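Local coordinates for protein mandelate racemase/muconate lactonizing enzyme (Polaromonas sp., PDB 2OG9) that probably acts as a mandelate racemase-like isomerase of the enolase superfamily, with a TIM-barrel catalytic domain, at residues A[150-155]-A[209-214]; A[168-173]-A[179-184]; A[296-301]-A[322-327]; A[332-337]-A[353-358]. All blocks are in the same frame, centred on the assembly; numbering follows the deposited sequence.

Interaction 1. Residues A[150-155]-A[209-214]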
loop_
_atom_site.group_PDB
_atom_site.type_symbol
_atom_site.label_atom_id
_atom_site.label_comp_id
_atom_site.label_asym_id
_atom_site.label_seq_id
_atom_site.Cartn_x
_atom_site.Cartn_y
_atom_site.Cartn_z
ATOM N N ARG A 150 8.136 10.305 36.212
ATOM C CA ARG A 150 7.869 11.731 36.017
ATOM C C ARG A 150 6.381 11.966 36.255
ATOM O O ARG A 150 5.549 11.187 35.800
ATOM C CB ARG A 150 8.229 12.175 34.594
ATOM C CG ARG A 150 9.670 11.902 34.175
ATOM C CD ARG A 150 10.067 12.762 32.977
ATOM N NE ARG A 150 10.206 14.173 33.340
ATOM C CZ ARG A 150 10.677 15.117 32.525
ATOM N NH1 ARG A 150 11.055 14.809 31.291
ATOM N NH2 ARG A 150 10.790 16.371 32.950
ATOM N N CYS A 151 6.041 13.029 36.977
ATOM C CA CYS A 151 4.643 13.320 37.246
ATOM C C CYS A 151 4.308 14.773 36.939
ATOM O O CYS A 151 5.194 15.628 36.848
ATOM C CB CYS A 151 4.294 13.016 38.711
ATOM S SG CYS A 151 5.116 14.084 39.936
ATOM N N TYR A 152 3.014 15.037 36.790
ATOM C CA TYR A 152 2.514 16.369 36.494
ATOM C C TYR A 152 1.124 16.470 37.095
ATOM O O TYR A 152 0.525 15.452 37.453
ATOM C CB TYR A 152 2.431 16.569 34.980
ATOM C CG TYR A 152 1.446 15.643 34.287
ATOM C CD1 TYR A 152 0.150 16.062 33.996
ATOM C CD2 TYR A 152 1.812 14.346 33.931
ATOM C CE1 TYR A 152 -0.764 15.212 33.366
ATOM C CE2 TYR A 152 0.905 13.485 33.300
ATOM C CZ TYR A 152 -0.376 13.926 33.023
ATOM O OH TYR A 152 -1.277 13.079 32.412
ATOM N N ASN A 153 0.615 17.690 37.214
ATOM C CA ASN A 153 -0.720 17.896 37.751
ATOM C C ASN A 153 -1.352 19.147 37.143
ATOM O O ASN A 153 -0.688 19.901 36.427
ATOM C CB ASN A 153 -0.673 17.974 39.289
ATOM C CG ASN A 153 -0.287 19.351 39.819
ATOM O OD1 ASN A 153 0.288 20.180 39.114
ATOM N ND2 ASN A 153 -0.593 19.588 41.094
ATOM N N THR A 154 -2.637 19.354 37.415
ATOM C CA THR A 154 -3.365 20.512 36.899
ATOM C C THR A 154 -3.398 21.599 37.965
ATOM O O THR A 154 -3.799 22.735 37.700
ATOM C CB THR A 154 -4.820 20.150 36.558
ATOM O OG1 THR A 154 -5.533 19.863 37.770
ATOM C CG2 THR A 154 -4.870 18.924 35.653
ATOM N N SER A 155 -2.976 21.234 39.173
ATOM C CA SER A 155 -2.971 22.157 40.302
ATOM C C SER A 155 -4.388 22.670 40.545
ATOM O O SER A 155 -4.592 23.847 40.860
ATOM C CB SER A 155 -2.026 23.328 40.035
ATOM O OG SER A 155 -0.678 22.896 39.993
ATOM N N PRO A 209 7.948 22.029 32.688
ATOM C CA PRO A 209 7.223 21.359 31.603
ATOM C C PRO A 209 5.742 21.715 31.622
ATOM O O PRO A 209 5.111 21.719 32.682
ATOM C CB PRO A 209 7.458 19.876 31.890
ATOM C CG PRO A 209 8.821 19.877 32.554
ATOM C CD PRO A 209 8.698 21.054 33.501
ATOM N N LEU A 210 5.193 22.012 30.446
ATOM C CA LEU A 210 3.783 22.367 30.325
ATOM C C LEU A 210 3.073 21.557 29.247
ATOM O O LEU A 210 3.626 21.319 28.171
ATOM C CB LEU A 210 3.627 23.850 29.980
ATOM C CG LEU A 210 4.110 24.922 30.957
ATOM C CD1 LEU A 210 3.754 26.289 30.387
ATOM C CD2 LEU A 210 3.464 24.735 32.327
HETATM N N MSE A 211 1.849 21.136 29.542
HETATM C CA MSE A 211 1.041 20.394 28.579
HETATM C C MSE A 211 -0.376 20.942 28.611
HETATM O O MSE A 211 -0.777 21.554 29.591
HETATM C CB MSE A 211 1.026 18.882 28.885
HETATM C CG MSE A 211 0.903 18.489 30.348
HETATM SE SE MSE A 211 2.636 18.362 31.208
HETATM C CE MSE A 211 2.958 16.437 31.099
ATOM N N VAL A 212 -1.125 20.748 27.531
ATOM C CA VAL A 212 -2.504 21.217 27.491
ATOM C C VAL A 212 -3.441 20.066 27.138
ATOM O O VAL A 212 -3.039 19.093 26.490
ATOM C CB VAL A 212 -2.698 22.379 26.477
ATOM C CG1 VAL A 212 -1.793 23.548 26.847
ATOM C CG2 VAL A 212 -2.408 21.905 25.061
ATOM N N ASP A 213 -4.690 20.183 27.578
ATOM C CA ASP A 213 -5.712 19.170 27.345
ATOM C C ASP A 213 -6.929 19.879 26.753
ATOM O O ASP A 213 -7.545 20.710 27.423
ATOM C CB ASP A 213 -6.082 18.523 28.682
ATOM C CG ASP A 213 -6.949 17.292 28.526
ATOM O OD1 ASP A 213 -7.548 17.092 27.447
ATOM O OD2 ASP A 213 -7.038 16.521 29.505
ATOM N N ALA A 214 -7.272 19.558 25.507
ATOM C CA ALA A 214 -8.408 20.196 24.838
ATOM C C ALA A 214 -9.716 19.440 25.030
ATOM O O ALA A 214 -10.782 19.919 24.638
ATOM C CB ALA A 214 -8.113 20.361 23.350
#
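Met211, present as selenomethionine, lays its tip on the ring of Tyr152 and shows how one flexible side chain can tie two barrel strands together without a polar bond. From CB the chain folds back quickly. CG sits between the backbone N and the carbonyl carbon (chi1 41°), and further bends at chi2 and chi3 bring the last two atoms round to the tyrosine. SE passes obliquely beside the ring, closest to Tyr152 CB at 4.2 Å, in a longer Met-aromatic contact. CE makes the closer one. It lies over a ring face as a CH-pi donor, 3.9 Å from the centroid of the Tyr152 ring and 23° off the normal. Because it is displaced toward the rim, it comes nearest to Tyr152 CG, at 3.6 Å. The two side chains cross at about a right angle, the methyl bearing down on the plane. At the less buried end, Arg150 NH2 reaches Pro209 CG at 4.0 Å, a slight contact. Trp237 meets the tyrosine ring edge-to-face and also touches Met211. Lys182 of strand 181-184 touches both partners, while Trp333 and Glu335 of strand 333-335 pack against Tyr152, placing the pair among the strands of the barrel domain.

Interaction 2. Residues A[168-173]-A[179-184]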
loop_
_atom_site.group_PDB
_atom_site.type_symbol
_atom_site.label_atom_id
_atom_site.label_comp_id
_atom_site.label_asym_id
_atom_site.label_seq_id
_atom_site.Cartn_x
_atom_site.Cartn_y
_atom_site.Cartn_z
ATOM N N VAL A 168 -0.724 30.758 41.023
ATOM C CA VAL A 168 -0.152 30.561 42.352
ATOM C C VAL A 168 -0.310 29.098 42.770
ATOM O O VAL A 168 0.506 28.570 43.526
ATOM C CB VAL A 168 -0.818 31.490 43.412
ATOM C CG1 VAL A 168 -0.524 32.948 43.083
ATOM C CG2 VAL A 168 -2.317 31.255 43.459
ATOM N N ASN A 169 -1.358 28.449 42.269
ATOM C CA ASN A 169 -1.613 27.039 42.564
ATOM C C ASN A 169 -0.545 26.178 41.884
ATOM O O ASN A 169 0.006 25.251 42.483
ATOM C CB ASN A 169 -2.998 26.631 42.049
ATOM C CG ASN A 169 -4.125 27.084 42.963
ATOM O OD1 ASN A 169 -4.059 28.150 43.576
ATOM N ND2 ASN A 169 -5.177 26.276 43.045
ATOM N N ALA A 170 -0.262 26.494 40.624
ATOM C CA ALA A 170 0.736 25.765 39.857
ATOM C C ALA A 170 2.101 25.928 40.512
ATOM O O ALA A 170 2.799 24.947 40.760
ATOM C CB ALA A 170 0.774 26.282 38.425
ATOM N N SER A 171 2.478 27.172 40.790
ATOM C CA SER A 171 3.759 27.447 41.424
ATOM C C SER A 171 3.863 26.679 42.742
ATOM O O SER A 171 4.948 26.253 43.141
ATOM C CB SER A 171 3.917 28.954 41.664
ATOM O OG SER A 171 2.784 29.490 42.326
ATOM N N ALA A 172 2.725 26.492 43.406
ATOM C CA ALA A 172 2.684 25.760 44.670
ATOM C C ALA A 172 2.955 24.279 44.418
ATOM O O ALA A 172 3.706 23.638 45.156
ATOM C CB ALA A 172 1.322 25.933 45.334
ATOM N N SER A 173 2.335 23.738 43.374
ATOM C CA SER A 173 2.520 22.335 43.028
ATOM C C SER A 173 3.976 22.067 42.686
ATOM O O SER A 173 4.508 21.000 42.979
ATOM C CB SER A 173 1.628 21.957 41.845
ATOM O OG SER A 173 0.259 22.026 42.206
ATOM N N GLY A 179 6.345 17.570 38.768
ATOM C CA GLY A 179 7.258 17.748 37.648
ATOM C C GLY A 179 6.718 18.416 36.396
ATOM O O GLY A 179 7.452 18.581 35.424
ATOM N N GLY A 180 5.448 18.800 36.411
ATOM C CA GLY A 180 4.861 19.443 35.249
ATOM C C GLY A 180 3.444 19.907 35.512
ATOM O O GLY A 180 2.816 19.478 36.482
ATOM N N ILE A 181 2.937 20.772 34.635
ATOM C CA ILE A 181 1.590 21.324 34.768
ATOM C C ILE A 181 0.737 21.105 33.516
ATOM O O ILE A 181 1.141 21.470 32.415
ATOM C CB ILE A 181 1.650 22.857 35.026
ATOM C CG1 ILE A 181 2.459 23.154 36.293
ATOM C CG2 ILE A 181 0.249 23.426 35.121
ATOM C CD1 ILE A 181 1.848 22.607 37.568
ATOM N N LYS A 182 -0.441 20.509 33.674
ATOM C CA LYS A 182 -1.322 20.318 32.529
ATOM C C LYS A 182 -2.435 21.355 32.605
ATOM O O LYS A 182 -3.147 21.436 33.604
ATOM C CB LYS A 182 -1.926 18.911 32.509
ATOM C CG LYS A 182 -2.868 18.695 31.324
ATOM C CD LYS A 182 -3.013 17.223 30.963
ATOM C CE LYS A 182 -3.827 16.452 31.982
ATOM N NZ LYS A 182 -5.289 16.599 31.774
ATOM N N LEU A 183 -2.575 22.157 31.555
ATOM C CA LEU A 183 -3.601 23.193 31.525
ATOM C C LEU A 183 -4.784 22.793 30.656
ATOM O O LEU A 183 -4.612 22.283 29.548
ATOM C CB LEU A 183 -3.020 24.507 30.998
ATOM C CG LEU A 183 -1.837 25.118 31.753
ATOM C CD1 LEU A 183 -1.330 26.334 30.996
ATOM C CD2 LEU A 183 -2.260 25.498 33.165
ATOM N N LYS A 184 -5.986 23.026 31.171
ATOM C CA LYS A 184 -7.198 22.712 30.434
ATOM C C LYS A 184 -7.456 23.823 29.422
ATOM O O LYS A 184 -7.398 25.006 29.762
ATOM C CB LYS A 184 -8.390 22.609 31.386
ATOM C CG LYS A 184 -8.331 21.441 32.354
ATOM C CD LYS A 184 -8.546 20.112 31.644
ATOM C CE LYS A 184 -8.612 18.964 32.640
ATOM N NZ LYS A 184 -9.664 19.197 33.672
#
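Ile181 pushes its CD1 methyl against the small Ala170 of helix 163-175, whose CA is the nearest in that helical segment to its own. CD1 comes to 3.9 Å from Ala170 CB, and Ile181 CG1 follows at 4.1 Å from Ala170 CB. The isoleucine achieves this with CG1 turned beside its backbone N and anti to the carbonyl carbon (chi1 -58°), which aims the longer branch at the helix. Leu204 of helix 190-204 touches both Ala170 and Ile181, and Ile174 also packs on the isoleucine, so Ile181 is packed by two helices. The helix and strand belong to the alternating beta-alpha pattern of the TIM barrel: helix 163-175 runs outside, and strand 181-184 lines the barrel. That strand carries Lys182-Leu183-Lys184, consistent with the Lys-X-Lys motif that supplies a catalytic base in several members of this superfamily. Away from the isoleucine the fit slackens. Ser173 CB stands 4.3 Å from Ile181 CD1, and its hydroxyl is engaged elsewhere, hydrogen-bonded to Ser155 OG and Asn153 ND2, which keeps that buried polar atom satisfied beside an apolar methyl. On the outward side of the helix, Val168 is exposed to solvent and Ser171 partly so. Ser171 OG bends back toward its own helix, lying 2.7 Å from Val168 O with Met167 O as a second neighbour.

Interaction 3. Residues A[296-301]-A[322-327]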
loop_
_atom_site.group_PDB
_atom_site.type_symbol
_atom_site.label_atom_id
_atom_site.label_comp_id
_atom_site.label_asym_id
_atom_site.label_seq_id
_atom_site.Cartn_x
_atom_site.Cartn_y
_atom_site.Cartn_z
ATOM N N THR A 296 -4.348 -6.913 32.540
ATOM C CA THR A 296 -4.123 -7.863 31.456
ATOM C C THR A 296 -4.244 -7.193 30.079
ATOM O O THR A 296 -3.316 -7.282 29.273
ATOM C CB THR A 296 -5.071 -9.083 31.586
ATOM O OG1 THR A 296 -4.660 -9.881 32.712
ATOM C CG2 THR A 296 -5.034 -9.939 30.327
ATOM N N PRO A 297 -5.375 -6.523 29.784
ATOM C CA PRO A 297 -5.440 -5.888 28.457
ATOM C C PRO A 297 -4.484 -4.695 28.345
ATOM O O PRO A 297 -3.970 -4.396 27.264
ATOM C CB PRO A 297 -6.919 -5.502 28.312
ATOM C CG PRO A 297 -7.429 -5.446 29.735
ATOM C CD PRO A 297 -6.706 -6.580 30.412
ATOM N N PHE A 298 -4.227 -4.031 29.471
ATOM C CA PHE A 298 -3.306 -2.895 29.490
ATOM C C PHE A 298 -1.909 -3.349 29.051
ATOM O O PHE A 298 -1.232 -2.648 28.302
ATOM C CB PHE A 298 -3.224 -2.288 30.898
ATOM C CG PHE A 298 -2.327 -1.078 30.989
ATOM C CD1 PHE A 298 -2.868 0.204 31.011
ATOM C CD2 PHE A 298 -0.944 -1.219 31.040
ATOM C CE1 PHE A 298 -2.044 1.326 31.082
ATOM C CE2 PHE A 298 -0.114 -0.100 31.108
ATOM C CZ PHE A 298 -0.666 1.170 31.130
ATOM N N LEU A 299 -1.473 -4.515 29.517
ATOM C CA LEU A 299 -0.154 -5.017 29.146
ATOM C C LEU A 299 -0.080 -5.309 27.651
ATOM O O LEU A 299 0.960 -5.107 27.026
ATOM C CB LEU A 299 0.187 -6.279 29.945
ATOM C CG LEU A 299 0.362 -6.050 31.448
ATOM C CD1 LEU A 299 0.670 -7.365 32.122
ATOM C CD2 LEU A 299 1.482 -5.040 31.694
ATOM N N LYS A 300 -1.176 -5.789 27.075
ATOM C CA LYS A 300 -1.186 -6.070 25.642
ATOM C C LYS A 300 -1.041 -4.754 24.880
ATOM O O LYS A 300 -0.326 -4.672 23.882
ATOM C CB LYS A 300 -2.485 -6.780 25.248
ATOM C CG LYS A 300 -2.620 -8.157 25.886
ATOM C CD LYS A 300 -3.976 -8.786 25.625
ATOM C CE LYS A 300 -4.067 -10.161 26.285
ATOM N NZ LYS A 300 -5.433 -10.747 26.172
ATOM N N ILE A 301 -1.718 -3.724 25.373
ATOM C CA ILE A 301 -1.665 -2.407 24.757
ATOM C C ILE A 301 -0.251 -1.839 24.881
ATOM O O ILE A 301 0.281 -1.284 23.920
ATOM C CB ILE A 301 -2.681 -1.449 25.425
ATOM C CG1 ILE A 301 -4.108 -1.937 25.145
ATOM C CG2 ILE A 301 -2.499 -0.025 24.895
ATOM C CD1 ILE A 301 -5.145 -1.301 26.038
ATOM N N VAL A 322 1.158 4.000 38.446
ATOM C CA VAL A 322 2.549 4.246 38.805
ATOM C C VAL A 322 3.327 2.934 38.667
ATOM O O VAL A 322 4.499 2.927 38.270
ATOM C CB VAL A 322 2.689 4.800 40.255
ATOM C CG1 VAL A 322 2.136 3.815 41.273
ATOM C CG2 VAL A 322 4.145 5.094 40.542
ATOM N N HIS A 323 2.676 1.817 38.984
ATOM C CA HIS A 323 3.320 0.510 38.866
ATOM C C HIS A 323 3.482 0.113 37.403
ATOM O O HIS A 323 4.538 -0.377 36.992
ATOM C CB HIS A 323 2.489 -0.556 39.579
ATOM C CG HIS A 323 2.515 -0.440 41.070
ATOM N ND1 HIS A 323 3.602 -0.821 41.826
ATOM C CD2 HIS A 323 1.600 0.041 41.944
ATOM C CE1 HIS A 323 3.357 -0.580 43.101
ATOM N NE2 HIS A 323 2.148 -0.056 43.200
ATOM N N LEU A 324 2.423 0.309 36.622
ATOM C CA LEU A 324 2.452 -0.042 35.210
ATOM C C LEU A 324 3.445 0.835 34.445
ATOM O O LEU A 324 4.188 0.344 33.597
ATOM C CB LEU A 324 1.040 0.072 34.621
ATOM C CG LEU A 324 0.032 -0.894 35.264
ATOM C CD1 LEU A 324 -1.382 -0.622 34.767
ATOM C CD2 LEU A 324 0.435 -2.329 34.947
ATOM N N ALA A 325 3.470 2.128 34.761
ATOM C CA ALA A 325 4.396 3.048 34.107
ATOM C C ALA A 325 5.845 2.683 34.420
ATOM O O ALA A 325 6.730 2.829 33.576
ATOM C CB ALA A 325 4.113 4.483 34.551
ATOM N N ALA A 326 6.093 2.208 35.635
ATOM C CA ALA A 326 7.446 1.837 36.028
ATOM C C ALA A 326 7.967 0.688 35.165
ATOM O O ALA A 326 9.171 0.553 34.955
ATOM C CB ALA A 326 7.469 1.430 37.501
ATOM N N ALA A 327 7.052 -0.132 34.668
ATOM C CA ALA A 327 7.405 -1.285 33.847
ATOM C C ALA A 327 7.576 -1.001 32.351
ATOM O O ALA A 327 7.935 -1.902 31.599
ATOM C CB ALA A 327 6.359 -2.394 34.046
#
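Leu324 lays a methyl group over one face of the Phe298 ring, a CH-pi contact between two helices, 295-307 and 318-326, of the TIM-barrel domain; along the chain they come before and after strand 311-312. CD1 of the leucine stands 3.8 Å from the centroid of the Phe298 ring and only 9° off its normal, almost exactly over the middle. Farther back along the leucine, CB meets the ring at Phe298 CE2, 3.7 Å away. The side chains come from opposite directions, and Phe298 extends toward its partner with CG anti to the backbone N (chi1 -178°). Leu299 adds a looser touch, its CD2 lying 4.4 Å from Leu324 CD2. Around this first shell, Ala289 touches both Phe298 and Leu324, and Leu142 of helix 138-142 packs on both leucines. The helices themselves are pinned farther out by polar bonds. On helix 295-307, Thr296 OG1 is hydrogen-bonded to Asp123 OD1 and Trp127 NE1. On helix 318-326 both nitrogens of one imidazole are used: His323 ND1 is bonded to Ala139 N and His323 NE2 to Leu363 O.

Interaction 4. Residues A[332-337]-A[353-358]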
loop_
_atom_site.group_PDB
_atom_site.type_symbol
_atom_site.label_atom_id
_atom_site.label_comp_id
_atom_site.label_asym_id
_atom_site.label_seq_id
_atom_site.Cartn_x
_atom_site.Cartn_y
_atom_site.Cartn_z
ATOM N N PRO A 332 7.975 7.301 30.970
ATOM C CA PRO A 332 6.575 7.720 30.884
ATOM C C PRO A 332 6.275 8.931 31.772
ATOM O O PRO A 332 7.160 9.454 32.460
ATOM C CB PRO A 332 5.827 6.479 31.353
ATOM C CG PRO A 332 6.722 5.984 32.457
ATOM C CD PRO A 332 8.123 6.142 31.876
ATOM N N TRP A 333 5.025 9.378 31.722
ATOM C CA TRP A 333 4.540 10.478 32.550
ATOM C C TRP A 333 3.259 9.967 33.204
ATOM O O TRP A 333 2.470 9.278 32.559
ATOM C CB TRP A 333 4.174 11.714 31.718
ATOM C CG TRP A 333 5.315 12.592 31.281
ATOM C CD1 TRP A 333 6.019 12.506 30.112
ATOM C CD2 TRP A 333 5.822 13.741 31.971
ATOM N NE1 TRP A 333 6.927 13.539 30.028
ATOM C CE2 TRP A 333 6.828 14.311 31.155
ATOM C CE3 TRP A 333 5.522 14.350 33.199
ATOM C CZ2 TRP A 333 7.536 15.463 31.528
ATOM C CZ3 TRP A 333 6.226 15.495 33.571
ATOM C CH2 TRP A 333 7.222 16.039 32.734
ATOM N N VAL A 334 3.056 10.288 34.478
ATOM C CA VAL A 334 1.845 9.890 35.189
ATOM C C VAL A 334 1.286 11.123 35.884
ATOM O O VAL A 334 2.049 11.917 36.451
ATOM C CB VAL A 334 2.134 8.797 36.254
ATOM C CG1 VAL A 334 0.890 8.562 37.095
ATOM C CG2 VAL A 334 2.552 7.500 35.575
ATOM N N GLU A 335 -0.032 11.296 35.841
ATOM C CA GLU A 335 -0.670 12.447 36.479
ATOM C C GLU A 335 -0.872 12.225 37.967
ATOM O O GLU A 335 -1.381 11.172 38.382
ATOM C CB GLU A 335 -2.031 12.743 35.813
ATOM C CG GLU A 335 -2.815 13.830 36.530
ATOM C CD GLU A 335 -4.088 14.197 35.812
ATOM O OE1 GLU A 335 -4.769 13.273 35.321
ATOM O OE2 GLU A 335 -4.415 15.400 35.746
ATOM N N HIS A 336 -0.424 13.194 38.757
ATOM C CA HIS A 336 -0.601 13.122 40.190
ATOM C C HIS A 336 -1.859 13.853 40.568
ATOM O O HIS A 336 -1.878 15.091 40.626
ATOM C CB HIS A 336 0.549 13.778 40.973
ATOM C CG HIS A 336 0.285 13.885 42.441
ATOM N ND1 HIS A 336 -0.613 14.785 42.975
ATOM C CD2 HIS A 336 0.810 13.206 43.487
ATOM C CE1 HIS A 336 -0.620 14.661 44.289
ATOM N NE2 HIS A 336 0.236 13.712 44.626
ATOM N N PHE A 337 -2.921 13.107 40.810
ATOM C CA PHE A 337 -4.134 13.783 41.179
ATOM C C PHE A 337 -4.723 13.064 42.401
ATOM O O PHE A 337 -4.755 11.828 42.449
ATOM C CB PHE A 337 -5.035 13.844 39.939
ATOM C CG PHE A 337 -6.100 12.820 39.912
ATOM C CD1 PHE A 337 -5.811 11.462 39.781
ATOM C CD2 PHE A 337 -7.409 13.217 40.027
ATOM C CE1 PHE A 337 -6.839 10.527 39.755
ATOM C CE2 PHE A 337 -8.444 12.301 39.999
ATOM C CZ PHE A 337 -8.162 10.946 39.871
ATOM N N GLY A 353 10.060 16.335 41.165
ATOM C CA GLY A 353 9.376 16.158 39.891
ATOM C C GLY A 353 8.948 14.751 39.506
ATOM O O GLY A 353 8.480 14.530 38.381
ATOM N N ARG A 354 9.083 13.800 40.423
ATOM C CA ARG A 354 8.708 12.417 40.132
ATOM C C ARG A 354 7.932 11.789 41.293
ATOM O O ARG A 354 8.119 12.167 42.449
ATOM C CB ARG A 354 9.966 11.576 39.865
ATOM C CG ARG A 354 10.940 12.174 38.847
ATOM C CD ARG A 354 12.234 11.365 38.749
ATOM N NE ARG A 354 12.070 10.084 38.054
ATOM C CZ ARG A 354 12.120 9.932 36.732
ATOM N NH1 ARG A 354 12.329 10.982 35.949
ATOM N NH2 ARG A 354 11.973 8.725 36.189
HETATM N N MSE A 355 7.050 10.838 40.992
HETATM C CA MSE A 355 6.327 10.169 42.063
HETATM C C MSE A 355 7.033 8.846 42.290
HETATM O O MSE A 355 7.417 8.168 41.334
HETATM C CB MSE A 355 4.847 9.949 41.713
HETATM C CG MSE A 355 4.553 9.152 40.461
HETATM SE SE MSE A 355 2.644 8.684 40.394
HETATM C CE MSE A 355 1.881 10.478 40.287
ATOM N N LEU A 356 7.228 8.491 43.555
ATOM C CA LEU A 356 7.919 7.258 43.897
ATOM C C LEU A 356 7.030 6.045 43.679
ATOM O O LEU A 356 5.841 6.064 43.992
ATOM C CB LEU A 356 8.376 7.278 45.364
ATOM C CG LEU A 356 9.287 8.421 45.826
ATOM C CD1 LEU A 356 9.670 8.209 47.293
ATOM C CD2 LEU A 356 10.531 8.478 44.960
ATOM N N VAL A 357 7.614 4.992 43.131
ATOM C CA VAL A 357 6.869 3.767 42.915
ATOM C C VAL A 357 6.807 3.097 44.282
ATOM O O VAL A 357 7.835 2.901 44.915
ATOM C CB VAL A 357 7.601 2.845 41.929
ATOM C CG1 VAL A 357 6.860 1.527 41.807
ATOM C CG2 VAL A 357 7.706 3.528 40.569
ATOM N N PRO A 358 5.599 2.776 44.767
ATOM C CA PRO A 358 5.448 2.125 46.075
ATOM C C PRO A 358 6.286 0.850 46.147
ATOM O O PRO A 358 6.465 0.165 45.138
ATOM C CB PRO A 358 3.950 1.843 46.144
ATOM C CG PRO A 358 3.366 2.984 45.399
ATOM C CD PRO A 358 4.283 3.107 44.195
#
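Met355, here selenomethionine, spans from one strand to Val334 and His336 on another. The geometry illustrates packing across a mixed sheet: strand 148-152 lies between strands 333-335 and 354-356, pairing parallel with the first and antiparallel with the second, so this side chain must bridge second-neighbour strands within the barrel domain. The apolar contacts carry most of it. SE rests 3.7 Å from Val334 CG1, and the two side chains cross at about a right angle. CG1 is the valine branch anti to the backbone N (chi1 172°). The other branch, CG2, turns to Ala325 of helix 318-326, so the valine is wedged between the selenomethionine and a helix. Ile350 of strand 350-351 touches both Met355 and His336 and closes in on the same cluster. The terminal methyl of Met355 goes further than the selenium and lies oblique to the His336 imidazole, meeting the histidine at its CA and CB. Contacts with polar backbone are fewer: Met355 CE also approaches Glu335 O, at 3.8 Å. Hydrogen bonding and charge involve neighbours outside the pair, for each segment is bonded to the strand between them. Val334 and His336 share backbone bonds with Tyr152, and Gly353 with Cys151. Arg354, whose side chain starts away from segment 332-337, is held by a salt bridge from NH2 to Glu331 OE1 and by a bond from NE to Ser148 OG. The bend at chi3 (63°) places Met355 CE 3.6 Å from both His336 CB and His336 CA.

Along the chain, interaction 2 falls between the two segments of interaction 1, and interactions 3 and 4 follow in turn. Interactions 1 and 2, with centres about 7 Å apart, share a parallel sheet in which strands 181-184 and 210-213 are neighbours. Interaction 4 lies about 12 Å from interaction 1, centre to centre, and joins it through strand 148-152, the middle strand between 333-335 and 354-356. Interaction 3 stands apart from the first two, about 21 and 26 Å away between centres, but touches interaction 4 where helix 318-326 packs on strand 333-335. Together they sample the barrel domain from its strands to its outer helices, linking early and late elements of the sequence.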